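Endo-beta-mannanase (Opitutaceae bacterium TAV5, PDB 7BOB) acts as an exo-beta-1,4-mannosidase of glycoside hydrolase family 5, probably releasing mannose from the non-reducing ends of beta-1,4-linked manno-oligosaccharides in the termite hindgut. Local coordinates at residues A[411-416]-A[446-451]; A[388-393]-A[402-407]; A[149-154]-A[187-192]. One frame throughout, in Å; residues are numbered along the deposited sequence.

Interaction 1: residues A[411-416]-A[446-451]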
# COMPACT_ATOMS: atom_id res chain seq x y z
N ARG A 411 19.00 4.77 1.89
CA ARG A 411 18.90 6.01 1.12
C ARG A 411 19.74 7.11 1.75
O ARG A 411 20.41 7.87 1.04
CB ARG A 411 17.44 6.49 1.05
CG ARG A 411 16.79 6.35 -0.31
CD ARG A 411 15.23 6.27 -0.19
NE ARG A 411 14.68 7.32 0.66
CZ ARG A 411 14.43 8.56 0.22
NH1 ARG A 411 14.69 8.85 -1.06
NH2 ARG A 411 13.93 9.49 1.05
N ARG A 412 19.70 7.22 3.08
CA ARG A 412 20.45 8.27 3.77
C ARG A 412 21.94 7.98 3.75
O ARG A 412 22.76 8.91 3.64
CB ARG A 412 19.97 8.41 5.21
CG ARG A 412 18.51 8.82 5.36
CD ARG A 412 18.01 8.52 6.78
NE ARG A 412 16.87 9.35 7.15
CZ ARG A 412 15.61 9.02 6.89
NH1 ARG A 412 15.34 7.86 6.27
NH2 ARG A 412 14.60 9.83 7.26
N LEU A 413 22.30 6.70 3.87
CA LEU A 413 23.71 6.36 3.87
C LEU A 413 24.31 6.57 2.49
O LEU A 413 25.42 7.09 2.37
CB LEU A 413 23.88 4.91 4.35
CG LEU A 413 23.62 4.63 5.83
CD1 LEU A 413 23.75 3.14 6.11
CD2 LEU A 413 24.56 5.41 6.71
N ILE A 414 23.56 6.23 1.44
CA ILE A 414 24.08 6.35 0.08
C ILE A 414 24.43 7.80 -0.23
O ILE A 414 25.51 8.11 -0.75
CB ILE A 414 23.07 5.78 -0.93
CG1 ILE A 414 23.13 4.25 -0.93
CG2 ILE A 414 23.33 6.35 -2.33
CD1 ILE A 414 21.98 3.57 -1.68
N LEU A 415 23.52 8.71 0.11
CA LEU A 415 23.69 10.12 -0.22
C LEU A 415 24.77 10.76 0.63
O LEU A 415 25.61 11.51 0.12
CB LEU A 415 22.37 10.87 -0.03
CG LEU A 415 22.48 12.35 -0.40
CD1 LEU A 415 22.63 12.51 -1.90
CD2 LEU A 415 21.28 13.12 0.11
N ALA A 416 24.76 10.49 1.94
CA ALA A 416 25.83 11.01 2.78
C ALA A 416 27.18 10.51 2.30
O ALA A 416 28.14 11.28 2.22
CB ALA A 416 25.59 10.62 4.24
N ILE A 446 29.38 10.05 11.73
CA ILE A 446 28.21 10.78 11.28
C ILE A 446 27.01 9.86 11.40
O ILE A 446 27.02 8.74 10.87
CB ILE A 446 28.37 11.29 9.84
CG1 ILE A 446 29.57 12.21 9.72
CG2 ILE A 446 27.11 12.05 9.41
CD1 ILE A 446 29.76 12.73 8.32
N ILE A 447 25.99 10.32 12.10
CA ILE A 447 24.73 9.60 12.21
C ILE A 447 23.74 10.27 11.27
O ILE A 447 23.41 11.46 11.43
CB ILE A 447 24.22 9.57 13.65
CG1 ILE A 447 25.25 8.92 14.58
CG2 ILE A 447 22.87 8.88 13.72
CD1 ILE A 447 24.82 8.86 16.05
N THR A 448 23.27 9.53 10.27
CA THR A 448 22.44 10.09 9.20
C THR A 448 20.95 9.91 9.48
O THR A 448 20.24 9.24 8.74
CB THR A 448 22.81 9.44 7.87
OG1 THR A 448 22.59 8.02 7.94
CG2 THR A 448 24.27 9.73 7.53
N GLY A 449 20.47 10.53 10.55
CA GLY A 449 19.06 10.42 10.91
C GLY A 449 18.57 8.99 10.99
O GLY A 449 17.59 8.62 10.34
N VAL A 450 19.27 8.14 11.74
CA VAL A 450 18.78 6.80 12.01
C VAL A 450 18.46 6.73 13.50
O VAL A 450 18.92 7.55 14.30
CB VAL A 450 19.77 5.70 11.60
CG1 VAL A 450 19.91 5.67 10.09
CG2 VAL A 450 21.13 5.91 12.27
N PHE A 451 17.65 5.74 13.85
CA PHE A 451 17.13 5.62 15.20
C PHE A 451 18.06 4.77 16.06
O PHE A 451 18.53 3.71 15.62
CB PHE A 451 15.73 5.04 15.16
CG PHE A 451 14.82 5.72 14.16
CD1 PHE A 451 14.34 7.00 14.39
CD2 PHE A 451 14.45 5.07 12.99
CE1 PHE A 451 13.49 7.62 13.47
CE2 PHE A 451 13.60 5.70 12.07
CZ PHE A 451 13.13 6.97 12.31
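R412 runs its chain alongside the end of the strand at T448, the two CA atoms 6.1 Å apart. With CG anti to the carbonyl carbon (chi1 -62°) and the chain extended as far as NE, CD is laid against the backbone, 3.1 Å from T448 O. That carbonyl lies at the edge of the guanidinium, near its plane, whereas G449 O approaches obliquely; NE is 3.4 Å from G449 O, at an angle too poor for a hydrogen bond. The charged end is gripped farther on, NH1 by E408 and NH2 by D557, both as salt bridges. T448 divides its branches between L413 and A416, one helical turn apart. OG1 meets L413 CD2 at 3.5 Å, the two side chains crossing at about a right angle, while CG2 packs on A416 CB at 3.7 Å. A leucine in place of R412 would probably leave D557 and E408 without their cationic mate and cost the T448 and G449 carbonyls the cover of CD and NE. G449, at positive phi, turns the chain away just after the strand. Helix 406-422 covers the C-terminal end of parallel strand 444-448, the helix-on-sheet packing of a flavodoxin-like alpha/beta domain, strand order 2-1-3-4.

Interaction 2: residues A[388-393]-A[402-407]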
# COMPACT_ATOMS: atom_id res chain seq x y z
N TYR A 388 27.42 5.84 10.55
CA TYR A 388 26.96 4.96 11.63
C TYR A 388 25.93 3.96 11.09
O TYR A 388 24.88 4.37 10.59
CB TYR A 388 26.37 5.80 12.76
CG TYR A 388 25.96 5.01 13.98
CD1 TYR A 388 24.62 4.69 14.21
CD2 TYR A 388 26.90 4.59 14.91
CE1 TYR A 388 24.24 3.97 15.32
CE2 TYR A 388 26.52 3.88 16.04
CZ TYR A 388 25.19 3.57 16.23
OH TYR A 388 24.78 2.86 17.34
N TRP A 389 26.27 2.66 11.16
CA TRP A 389 25.33 1.57 10.86
C TRP A 389 24.61 1.19 12.15
O TRP A 389 25.27 0.78 13.11
CB TRP A 389 26.09 0.38 10.28
CG TRP A 389 25.26 -0.84 9.88
CD1 TRP A 389 24.71 -1.77 10.71
CD2 TRP A 389 24.92 -1.26 8.54
NE1 TRP A 389 24.07 -2.73 9.99
CE2 TRP A 389 24.18 -2.45 8.66
CE3 TRP A 389 25.18 -0.75 7.27
CZ2 TRP A 389 23.66 -3.14 7.55
CZ3 TRP A 389 24.67 -1.44 6.16
CH2 TRP A 389 23.92 -2.62 6.31
N PRO A 390 23.29 1.36 12.25
CA PRO A 390 22.63 1.22 13.55
C PRO A 390 22.63 -0.22 14.06
O PRO A 390 22.68 -1.17 13.28
CB PRO A 390 21.19 1.71 13.28
CG PRO A 390 21.00 1.54 11.79
CD PRO A 390 22.37 1.78 11.18
N ARG A 391 22.54 -0.37 15.39
CA ARG A 391 22.58 -1.71 15.99
C ARG A 391 21.45 -2.60 15.48
O ARG A 391 21.64 -3.80 15.28
CB ARG A 391 22.53 -1.62 17.52
CG ARG A 391 22.25 -2.96 18.21
CD ARG A 391 22.29 -2.86 19.73
NE ARG A 391 23.64 -2.57 20.20
CZ ARG A 391 24.55 -3.50 20.45
NH1 ARG A 391 24.26 -4.79 20.29
NH2 ARG A 391 25.77 -3.15 20.86
N HIS A 392 20.25 -2.06 15.29
CA HIS A 392 19.14 -2.83 14.74
C HIS A 392 18.79 -2.23 13.39
O HIS A 392 18.24 -1.13 13.31
CB HIS A 392 17.93 -2.82 15.68
CG HIS A 392 18.28 -3.13 17.11
ND1 HIS A 392 18.40 -4.42 17.58
CD2 HIS A 392 18.55 -2.31 18.16
CE1 HIS A 392 18.72 -4.38 18.87
NE2 HIS A 392 18.82 -3.11 19.24
N TYR A 393 19.15 -2.95 12.34
CA TYR A 393 19.06 -2.47 10.97
C TYR A 393 17.83 -2.99 10.24
O TYR A 393 17.22 -2.25 9.47
CB TYR A 393 20.35 -2.86 10.23
CG TYR A 393 20.51 -2.25 8.85
CD1 TYR A 393 19.92 -2.84 7.72
CD2 TYR A 393 21.28 -1.10 8.66
CE1 TYR A 393 20.09 -2.28 6.45
CE2 TYR A 393 21.46 -0.53 7.41
CZ TYR A 393 20.86 -1.11 6.31
OH TYR A 393 21.03 -0.52 5.07
N PRO A 402 14.38 0.20 17.13
CA PRO A 402 13.63 1.45 17.37
C PRO A 402 12.92 2.00 16.14
O PRO A 402 12.28 3.05 16.25
CB PRO A 402 14.71 2.42 17.87
CG PRO A 402 16.01 1.85 17.37
CD PRO A 402 15.82 0.35 17.41
N GLY A 403 12.99 1.36 14.97
CA GLY A 403 12.25 1.84 13.81
C GLY A 403 13.05 1.93 12.52
O GLY A 403 12.52 2.42 11.51
N ASN A 404 14.29 1.45 12.51
CA ASN A 404 15.09 1.50 11.29
C ASN A 404 14.59 0.49 10.26
O ASN A 404 14.20 -0.63 10.59
CB ASN A 404 16.57 1.25 11.62
CG ASN A 404 17.17 2.37 12.46
OD1 ASN A 404 17.09 3.55 12.10
ND2 ASN A 404 17.75 2.00 13.60
N GLU A 405 14.59 0.91 8.99
CA GLU A 405 14.19 0.07 7.86
C GLU A 405 15.25 0.20 6.77
O GLU A 405 15.65 1.33 6.43
CB GLU A 405 12.82 0.46 7.32
CG GLU A 405 11.79 0.44 8.37
CD GLU A 405 10.39 0.58 7.82
OE1 GLU A 405 10.23 0.63 6.58
OE2 GLU A 405 9.46 0.64 8.65
N PRO A 406 15.70 -0.92 6.20
CA PRO A 406 16.83 -0.86 5.24
C PRO A 406 16.66 0.16 4.13
O PRO A 406 17.62 0.87 3.82
CB PRO A 406 16.90 -2.29 4.68
CG PRO A 406 16.40 -3.16 5.81
CD PRO A 406 15.39 -2.30 6.61
N ARG A 407 15.51 0.23 3.46
CA ARG A 407 15.38 1.17 2.35
C ARG A 407 15.55 2.61 2.83
O ARG A 407 16.19 3.43 2.15
CB ARG A 407 14.03 1.00 1.67
CG ARG A 407 14.00 1.66 0.32
CD ARG A 407 12.65 1.45 -0.38
NE ARG A 407 12.55 2.29 -1.56
CZ ARG A 407 13.18 2.07 -2.71
NH1 ARG A 407 13.98 1.00 -2.88
NH2 ARG A 407 13.02 2.93 -3.71
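The backbones draw together at Y393 and N404, whose CA atoms are 5.6 Å apart, where the chain leaving strand 385-389 is met by the chain about to enter helix 406-422. This is the loop side of a beta-alpha-beta unit, strand 385-389, helix 406-422 and strand 427-431, in the alpha/beta domain that follows the barrel.

Y393 and P406 form the apolar half of the contact. A chi1 of -171° turns the Y393 ring back over W389, whose CZ2 lies over the centre of one face, 3.2 Å from the plane. The CE1 corner of the same ring meets P406 CB at 3.6 Å, approaching obliquely, and the pyrrolidine also reaches the backbone, with P406 CD 3.4 Å from Y393 O. The phenol oxygen is bonded farther off, to the carbonyl of V200, which ties this loop to the barrel. P406 opens the helix, and E405 just before it occupies the N-cap position.

At P402 the contact is with H392: the two side chains cross at about a right angle, P402 CD 3.9 Å from H392 CD2, while R391 CG lies over one face of the imidazole. N404 carries the polar half. Its amide crosses P390 obliquely, with ND2 3.5 Å from P390 CB, and OD1 is also hydrogen-bonded. ND2 has two carbonyl acceptors, F451 O outside these segments and H392 O within them, so the buried nitrogen holds together the chain at H392 and the chain after strand 444-448. The bond from N404 ND2 to H392 O is 3.2 Å long with an angle of 150° at the hydrogen, and the acceptor sits 16° out of the amide plane.

Interaction 3: residues A[149-154]-A[187-192]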
# COMPACT_ATOMS: atom_id res chain seq x y z
N CYS A 149 36.34 -22.55 -6.72
CA CYS A 149 36.46 -21.22 -6.12
C CYS A 149 35.26 -21.03 -5.21
O CYS A 149 34.45 -20.12 -5.45
CB CYS A 149 36.54 -20.14 -7.20
SG CYS A 149 36.80 -18.43 -6.56
N GLY A 150 35.11 -21.88 -4.21
CA GLY A 150 33.93 -21.85 -3.36
C GLY A 150 32.72 -22.46 -4.03
O GLY A 150 32.66 -22.65 -5.25
N ILE A 151 31.72 -22.80 -3.22
CA ILE A 151 30.43 -23.25 -3.71
C ILE A 151 29.40 -22.14 -3.45
O ILE A 151 29.21 -21.72 -2.31
CB ILE A 151 30.00 -24.57 -3.06
CG1 ILE A 151 31.00 -25.68 -3.43
CG2 ILE A 151 28.55 -24.92 -3.45
CD1 ILE A 151 30.91 -26.92 -2.57
N ASP A 152 28.74 -21.70 -4.52
CA ASP A 152 27.74 -20.63 -4.47
C ASP A 152 26.37 -21.23 -4.13
O ASP A 152 25.82 -22.01 -4.91
CB ASP A 152 27.71 -19.89 -5.80
CG ASP A 152 26.94 -18.59 -5.73
OD1 ASP A 152 26.95 -17.96 -4.65
OD2 ASP A 152 26.32 -18.19 -6.75
N LEU A 153 25.83 -20.84 -2.98
CA LEU A 153 24.55 -21.37 -2.51
C LEU A 153 23.45 -21.23 -3.56
O LEU A 153 22.67 -22.15 -3.80
CB LEU A 153 24.14 -20.66 -1.22
CG LEU A 153 22.98 -21.25 -0.43
CD1 LEU A 153 23.17 -22.77 -0.30
CD2 LEU A 153 22.90 -20.58 0.92
N GLY A 154 23.36 -20.06 -4.18
CA GLY A 154 22.40 -19.86 -5.25
C GLY A 154 22.53 -18.45 -5.75
O GLY A 154 23.27 -17.64 -5.20
N PRO A 187 32.95 -30.77 4.31
CA PRO A 187 32.85 -29.95 5.54
C PRO A 187 33.69 -28.69 5.53
O PRO A 187 33.35 -27.74 6.25
CB PRO A 187 33.31 -30.92 6.65
CG PRO A 187 34.04 -32.03 5.91
CD PRO A 187 33.33 -32.16 4.61
N GLU A 188 34.77 -28.64 4.74
CA GLU A 188 35.67 -27.49 4.73
C GLU A 188 35.46 -26.58 3.52
O GLU A 188 36.26 -25.67 3.30
CB GLU A 188 37.13 -27.97 4.77
CG GLU A 188 37.49 -28.72 6.04
CD GLU A 188 36.93 -28.05 7.30
OE1 GLU A 188 37.30 -26.89 7.58
OE2 GLU A 188 36.11 -28.69 8.00
N ALA A 189 34.42 -26.82 2.73
CA ALA A 189 34.19 -26.01 1.55
C ALA A 189 33.95 -24.55 1.92
O ALA A 189 33.46 -24.22 3.01
CB ALA A 189 32.99 -26.55 0.76
N LEU A 190 34.32 -23.67 0.99
CA LEU A 190 33.93 -22.27 1.03
C LEU A 190 32.57 -22.13 0.35
O LEU A 190 32.41 -22.48 -0.82
CB LEU A 190 34.97 -21.39 0.36
CG LEU A 190 36.36 -21.33 1.03
CD1 LEU A 190 37.22 -20.23 0.44
CD2 LEU A 190 36.22 -21.16 2.53
N ILE A 191 31.58 -21.66 1.11
CA ILE A 191 30.23 -21.42 0.61
C ILE A 191 29.99 -19.91 0.55
O ILE A 191 30.28 -19.18 1.51
CB ILE A 191 29.17 -22.12 1.49
CG1 ILE A 191 29.55 -23.60 1.66
CG2 ILE A 191 27.80 -22.02 0.86
CD1 ILE A 191 28.68 -24.34 2.64
N LEU A 192 29.50 -19.45 -0.59
CA LEU A 192 29.12 -18.06 -0.78
C LEU A 192 27.60 -17.98 -0.83
O LEU A 192 26.94 -18.95 -1.22
CB LEU A 192 29.72 -17.48 -2.06
CG LEU A 192 31.20 -17.76 -2.34
CD1 LEU A 192 31.38 -18.93 -3.28
CD2 LEU A 192 31.83 -16.53 -2.94
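The flat carboxylate of D152 meets L192 through OD1, which lies 3.6 Å from L192 O, a pair of oxygens that do not bond, and 3.8 Å from L192 CB; the two side chains cross at about a right angle. The chi1 of -167° brings OD1 to this part of L192, and OD1 has its hydrogen bond from Q280 NE2. OD2 takes a salt bridge from R58 and a hydrogen bond with S98.

I151 O is approached from two residues. L192 N bonds it at 2.9 Å, tilted 33° from the carbonyl plane, and I191 CA adds a CA-H...O contact at 3.1 Å. L153 N continues the pairing with a nearly straight 2.8 Å bond to L192 O, tilted 20° from that carbonyl's plane; the bond from I151 N to L190 O is also formed, though its modelled length is doubtfully short. G150, at positive phi, lies where any CB would run into L192 CD1.

I151 CD1 touches A189 CB at 3.9 Å, and I191, on the same sheet face, packs on helix 168-183. D152, on the opposite face with L192, meets R58, S98 and Q280 of other barrel strands, so that face is the barrel interior. Strands 151-154 and 191-192 pair in parallel, and the chain between them, with helix 168-183, makes the beta-alpha-beta crossover from the fourth to the fifth strand of the (beta/alpha)8 barrel typical of family 5 glycoside hydrolases.

Along the chain interaction 3 comes first, then interaction 2, then interaction 1. Interaction 3 joins two neighbouring strands of the parallel eight-stranded barrel sheet. The other two lie in the following alpha/beta domain, where both use helix 406-422 and reach the mixed sheet through its adjacent strands 385-389 and 444-448. Their centres are about 10 Å apart and they touch: I446 O and Y388 N, 2.9 Å apart, probably pair the two strands. Interaction 3 is remote, its centre about 33 Å from that of interaction 1 and 29 Å from that of interaction 2, with nearest atoms about 22 and 17 Å away. One contact belongs to the barrel, which probably carries catalysis, and two to the companion domain.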